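Local coordinates for protein 2-keto-3-deoxygluconate kinase (Thermotoga maritima, PDB 2AFB) that probably phosphorylates 2-keto-3-deoxygluconate, using ATP as phosphate donor, as a sugar kinase of the pfkB (ribokinase) family, at residues A[17-28]-A[39-50]. Residues are numbered along the deposited sequence; the frame is centred on the assembly and turned at random.
Sequences TFGEIMLRLSPP and FDVTYGGAEANV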
loop_
_atom_site.group_PDB
_atom_site.type_symbol
_atom_site.label_atom_id
_atom_site.label_comp_id
_atom_site.label_asym_id
_atom_site.label_seq_id
_atom_site.Cartn_x
_atom_site.Cartn_y
_atom_site.Cartn_z
ATOM N N THR A 17 10.451 -11.038 32.110
ATOM C CA THR A 17 10.559 -9.590 32.052
ATOM C C THR A 17 9.187 -8.992 32.334
ATOM O O THR A 17 8.144 -9.661 32.196
ATOM C CB THR A 17 11.104 -9.060 30.689
ATOM O OG1 THR A 17 10.031 -8.917 29.753
ATOM C CG2 THR A 17 12.131 -9.955 30.119
ATOM N N PHE A 18 9.203 -7.734 32.744
ATOM C CA PHE A 18 8.006 -7.064 33.226
ATOM C C PHE A 18 8.015 -5.648 32.795
ATOM O O PHE A 18 8.985 -4.946 32.996
ATOM C CB PHE A 18 7.999 -7.039 34.740
ATOM C CG PHE A 18 6.872 -6.228 35.353
ATOM C CD1 PHE A 18 5.569 -6.636 35.226
ATOM C CD2 PHE A 18 7.139 -5.091 36.113
ATOM C CE1 PHE A 18 4.530 -5.914 35.801
ATOM C CE2 PHE A 18 6.093 -4.353 36.713
ATOM C CZ PHE A 18 4.800 -4.770 36.548
ATOM N N GLY A 19 6.893 -5.214 32.275
ATOM C CA GLY A 19 6.697 -3.817 31.994
ATOM C C GLY A 19 5.486 -3.598 31.123
ATOM O O GLY A 19 4.524 -4.351 31.218
ATOM N N GLU A 20 5.543 -2.543 30.311
ATOM C CA GLU A 20 4.427 -2.148 29.413
ATOM C C GLU A 20 4.712 -2.394 27.958
ATOM O O GLU A 20 5.766 -2.008 27.457
ATOM C CB GLU A 20 4.064 -0.651 29.586
ATOM C CG GLU A 20 2.980 -0.179 28.621
ATOM C CD GLU A 20 2.237 1.112 29.033
ATOM O OE1 GLU A 20 2.855 2.017 29.620
ATOM O OE2 GLU A 20 1.041 1.251 28.703
ATOM N N ILE A 21 3.747 -2.995 27.285
ATOM C CA ILE A 21 3.753 -3.078 25.852
ATOM C C ILE A 21 2.669 -2.176 25.271
ATOM O O ILE A 21 1.547 -2.090 25.786
ATOM C CB ILE A 21 3.659 -4.540 25.376
ATOM C CG1 ILE A 21 3.945 -4.589 23.873
ATOM C CG2 ILE A 21 2.316 -5.168 25.759
ATOM C CD1 ILE A 21 4.080 -5.931 23.269
HETATM N N MSE A 22 3.048 -1.433 24.242
HETATM C CA MSE A 22 2.188 -0.443 23.663
HETATM C C MSE A 22 1.951 -0.740 22.216
HETATM O O MSE A 22 2.805 -1.324 21.548
HETATM C CB MSE A 22 2.814 0.937 23.735
HETATM C CG MSE A 22 2.954 1.406 25.091
HETATM SE SE MSE A 22 3.930 3.072 25.181
HETATM C CE MSE A 22 5.864 2.427 24.771
ATOM N N LEU A 23 0.802 -0.276 21.742
ATOM C CA LEU A 23 0.574 -0.147 20.302
ATOM C C LEU A 23 1.452 0.956 19.716
ATOM O O LEU A 23 1.389 2.085 20.199
ATOM C CB LEU A 23 -0.875 0.218 20.047
ATOM C CG LEU A 23 -1.211 0.612 18.574
ATOM C CD1 LEU A 23 -1.094 -0.508 17.583
ATOM C CD2 LEU A 23 -2.624 1.185 18.523
ATOM N N ARG A 24 2.229 0.656 18.667
ATOM C CA ARG A 24 3.040 1.660 18.012
ATOM C C ARG A 24 2.481 2.008 16.619
ATOM O O ARG A 24 2.236 1.142 15.795
ATOM C CB ARG A 24 4.455 1.211 17.873
ATOM C CG ARG A 24 5.401 2.372 17.617
ATOM C CD ARG A 24 6.792 1.871 17.268
ATOM N NE ARG A 24 6.958 1.750 15.848
ATOM C CZ ARG A 24 8.085 1.466 15.205
ATOM N NH1 ARG A 24 9.229 1.216 15.834
ATOM N NH2 ARG A 24 8.049 1.435 13.879
ATOM N N LEU A 25 2.313 3.303 16.395
ATOM C CA LEU A 25 1.690 3.808 15.181
ATOM C C LEU A 25 2.702 4.706 14.516
ATOM O O LEU A 25 3.079 5.716 15.085
ATOM C CB LEU A 25 0.429 4.534 15.498
ATOM C CG LEU A 25 -0.764 3.753 16.113
ATOM C CD1 LEU A 25 -1.850 4.738 16.365
ATOM C CD2 LEU A 25 -1.289 2.600 15.246
ATOM N N SER A 26 3.203 4.309 13.345
ATOM C CA SER A 26 4.218 5.109 12.653
ATOM C C SER A 26 3.829 5.361 11.216
ATOM O O SER A 26 3.366 4.431 10.564
ATOM C CB SER A 26 5.613 4.470 12.721
ATOM O OG SER A 26 5.526 3.108 12.334
ATOM N N PRO A 27 3.957 6.643 10.728
ATOM C CA PRO A 27 3.651 6.801 9.344
ATOM C C PRO A 27 4.717 6.082 8.480
ATOM O O PRO A 27 5.849 5.936 8.918
ATOM C CB PRO A 27 3.708 8.318 9.139
ATOM C CG PRO A 27 3.641 8.970 10.527
ATOM C CD PRO A 27 4.303 7.938 11.377
ATOM N N PRO A 28 4.348 5.669 7.273
ATOM C CA PRO A 28 5.310 5.079 6.348
ATOM C C PRO A 28 6.198 6.102 5.654
ATOM O O PRO A 28 5.819 7.291 5.493
ATOM C CB PRO A 28 4.417 4.342 5.315
ATOM C CG PRO A 28 3.073 5.177 5.314
ATOM C CD PRO A 28 2.971 5.769 6.708
ATOM N N PHE A 39 -1.044 4.608 9.228
ATOM C CA PHE A 39 -0.037 4.248 10.206
ATOM C C PHE A 39 0.254 2.753 10.065
ATOM O O PHE A 39 -0.684 1.942 10.038
ATOM C CB PHE A 39 -0.517 4.446 11.642
ATOM C CG PHE A 39 -0.665 5.876 12.045
ATOM C CD1 PHE A 39 0.410 6.743 11.957
ATOM C CD2 PHE A 39 -1.902 6.357 12.538
ATOM C CE1 PHE A 39 0.284 8.097 12.308
ATOM C CE2 PHE A 39 -2.036 7.681 12.916
ATOM C CZ PHE A 39 -0.931 8.573 12.790
ATOM N N ASP A 40 1.553 2.434 9.967
ATOM C CA ASP A 40 2.101 1.123 10.200
ATOM C C ASP A 40 1.879 0.800 11.657
ATOM O O ASP A 40 2.006 1.664 12.494
ATOM C CB ASP A 40 3.583 1.107 9.873
ATOM C CG ASP A 40 3.842 1.345 8.384
ATOM O OD1 ASP A 40 3.017 0.860 7.596
ATOM O OD2 ASP A 40 4.850 1.958 7.990
ATOM N N VAL A 41 1.522 -0.450 11.905
ATOM C CA VAL A 41 1.130 -0.971 13.200
ATOM C C VAL A 41 2.145 -2.005 13.639
ATOM O O VAL A 41 2.549 -2.833 12.869
ATOM C CB VAL A 41 -0.243 -1.693 13.140
ATOM C CG1 VAL A 41 -0.495 -2.525 14.389
ATOM C CG2 VAL A 41 -1.358 -0.665 12.980
ATOM N N THR A 42 2.571 -1.884 14.880
ATOM C CA THR A 42 3.316 -2.911 15.576
ATOM C C THR A 42 3.132 -2.754 17.074
ATOM O O THR A 42 2.408 -1.867 17.542
ATOM C CB THR A 42 4.816 -2.981 15.157
ATOM O OG1 THR A 42 5.355 -4.248 15.587
ATOM C CG2 THR A 42 5.646 -1.812 15.747
ATOM N N TYR A 43 3.725 -3.648 17.852
ATOM C CA TYR A 43 3.545 -3.607 19.290
ATOM C C TYR A 43 4.927 -3.685 19.917
ATOM O O TYR A 43 5.733 -4.513 19.519
ATOM C CB TYR A 43 2.594 -4.741 19.762
ATOM C CG TYR A 43 1.204 -4.575 19.190
ATOM C CD1 TYR A 43 0.879 -5.098 17.957
ATOM C CD2 TYR A 43 0.215 -3.870 19.883
ATOM C CE1 TYR A 43 -0.373 -4.884 17.406
ATOM C CE2 TYR A 43 -1.018 -3.676 19.360
ATOM C CZ TYR A 43 -1.311 -4.157 18.113
ATOM O OH TYR A 43 -2.568 -3.954 17.597
ATOM N N GLY A 44 5.221 -2.831 20.888
ATOM C CA GLY A 44 6.479 -2.997 21.624
ATOM C C GLY A 44 6.612 -2.240 22.906
ATOM O O GLY A 44 5.698 -1.550 23.310
ATOM N N GLY A 45 7.789 -2.309 23.499
ATOM C CA GLY A 45 8.059 -1.705 24.826
ATOM C C GLY A 45 9.368 -2.295 25.319
ATOM O O GLY A 45 9.677 -3.424 24.990
ATOM N N ALA A 46 10.112 -1.553 26.139
ATOM C CA ALA A 46 11.510 -1.897 26.520
ATOM C C ALA A 46 11.675 -3.366 26.969
ATOM O O ALA A 46 12.421 -4.151 26.349
ATOM C CB ALA A 46 11.994 -0.947 27.631
ATOM N N GLU A 47 10.926 -3.739 28.000
ATOM C CA GLU A 47 10.986 -5.100 28.537
ATOM C C GLU A 47 10.311 -6.141 27.651
ATOM O O GLU A 47 10.792 -7.281 27.567
ATOM C CB GLU A 47 10.484 -5.165 29.987
ATOM C CG GLU A 47 11.127 -4.107 30.927
ATOM C CD GLU A 47 10.327 -2.793 31.011
ATOM O OE1 GLU A 47 9.431 -2.527 30.146
ATOM O OE2 GLU A 47 10.603 -2.029 31.948
ATOM N N ALA A 48 9.298 -5.753 26.879
ATOM C CA ALA A 48 8.733 -6.678 25.893
ATOM C C ALA A 48 9.749 -7.007 24.817
ATOM O O ALA A 48 9.849 -8.145 24.396
ATOM C CB ALA A 48 7.413 -6.182 25.267
ATOM N N ASN A 49 10.495 -6.006 24.390
ATOM C CA ASN A 49 11.480 -6.163 23.353
ATOM C C ASN A 49 12.613 -7.125 23.806
ATOM O O ASN A 49 13.118 -7.952 23.024
ATOM C CB ASN A 49 12.063 -4.814 22.966
ATOM C CG ASN A 49 11.022 -3.788 22.447
ATOM O OD1 ASN A 49 9.898 -4.119 22.071
ATOM N ND2 ASN A 49 11.439 -2.521 22.420
ATOM N N VAL A 50 12.954 -7.058 25.074
ATOM C CA VAL A 50 13.958 -7.956 25.672
ATOM C C VAL A 50 13.455 -9.390 25.648
ATOM O O VAL A 50 14.173 -10.321 25.252
ATOM C CB VAL A 50 14.321 -7.507 27.110
ATOM C CG1 VAL A 50 15.274 -8.517 27.777
ATOM C CG2 VAL A 50 14.933 -6.143 27.074
HETATM O O HOH W 1 7.712 -0.583 30.636
HETATM O O HOH W 2 7.846 -3.670 28.084
HETATM O O HOH W 3 4.599 1.220 13.944
HETATM O O HOH W 4 6.502 3.123 9.819
#
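Strands 22-26 and 39-44 are laced together by six backbone hydrogen bonds through the antiparallel pairs Met22-Gly44, Arg24-Thr42 and Ser26-Asp40. The bond from Arg24 N to Thr42 O, 2.8 Å, is nearly straight at 172°. Beyond the strands, Thr17 OG1 donates to Glu47 O (2.8 Å), approaching from above the carbonyl plane. A valine here would keep the bulk but lose the donor, and would probably leave the Glu47 carbonyl without this hydroxyl partner. Gly45, at the helix N-cap, suits its place because a CB would run into Glu20 O.

Water completes the polar links. One molecule joins Glu20 N to Glu47 OE1, while a second accepts from Ala48 N (2.8 Å) and donates to Glu20 O and Glu47 OE1. The two carboxylate oxygens suit Glu47 to this place: OE1 takes both waters, and OE2 the hydroxyls of Thr148 and Ser145.

This hairpin belongs to the small sheet that forms the lid of ribokinase-like kinases, and helix 46-56 carries its second strand into the alpha/beta domain. At Phe39 and Asp40 the sheet runs on into a strand of the second subunit.

Apolar contacts line the Leu23, Leu25, Val41 and Tyr43 face. Leu25 CB sits over the Phe39 ring, 4.3 Å from its centroid, in a CH-pi contact. With CG anti to the backbone N (chi1 171°), branched Leu23 can lay a methyl against the Tyr43 ring, CD1 3.6 Å from CE2. On the other face Thr42 CG2 lies over one face of the Arg24 guanidinium, toward its rim near NE; the long arginine reaches on, its NH1 forming salt bridges with Asp286 and Asp328.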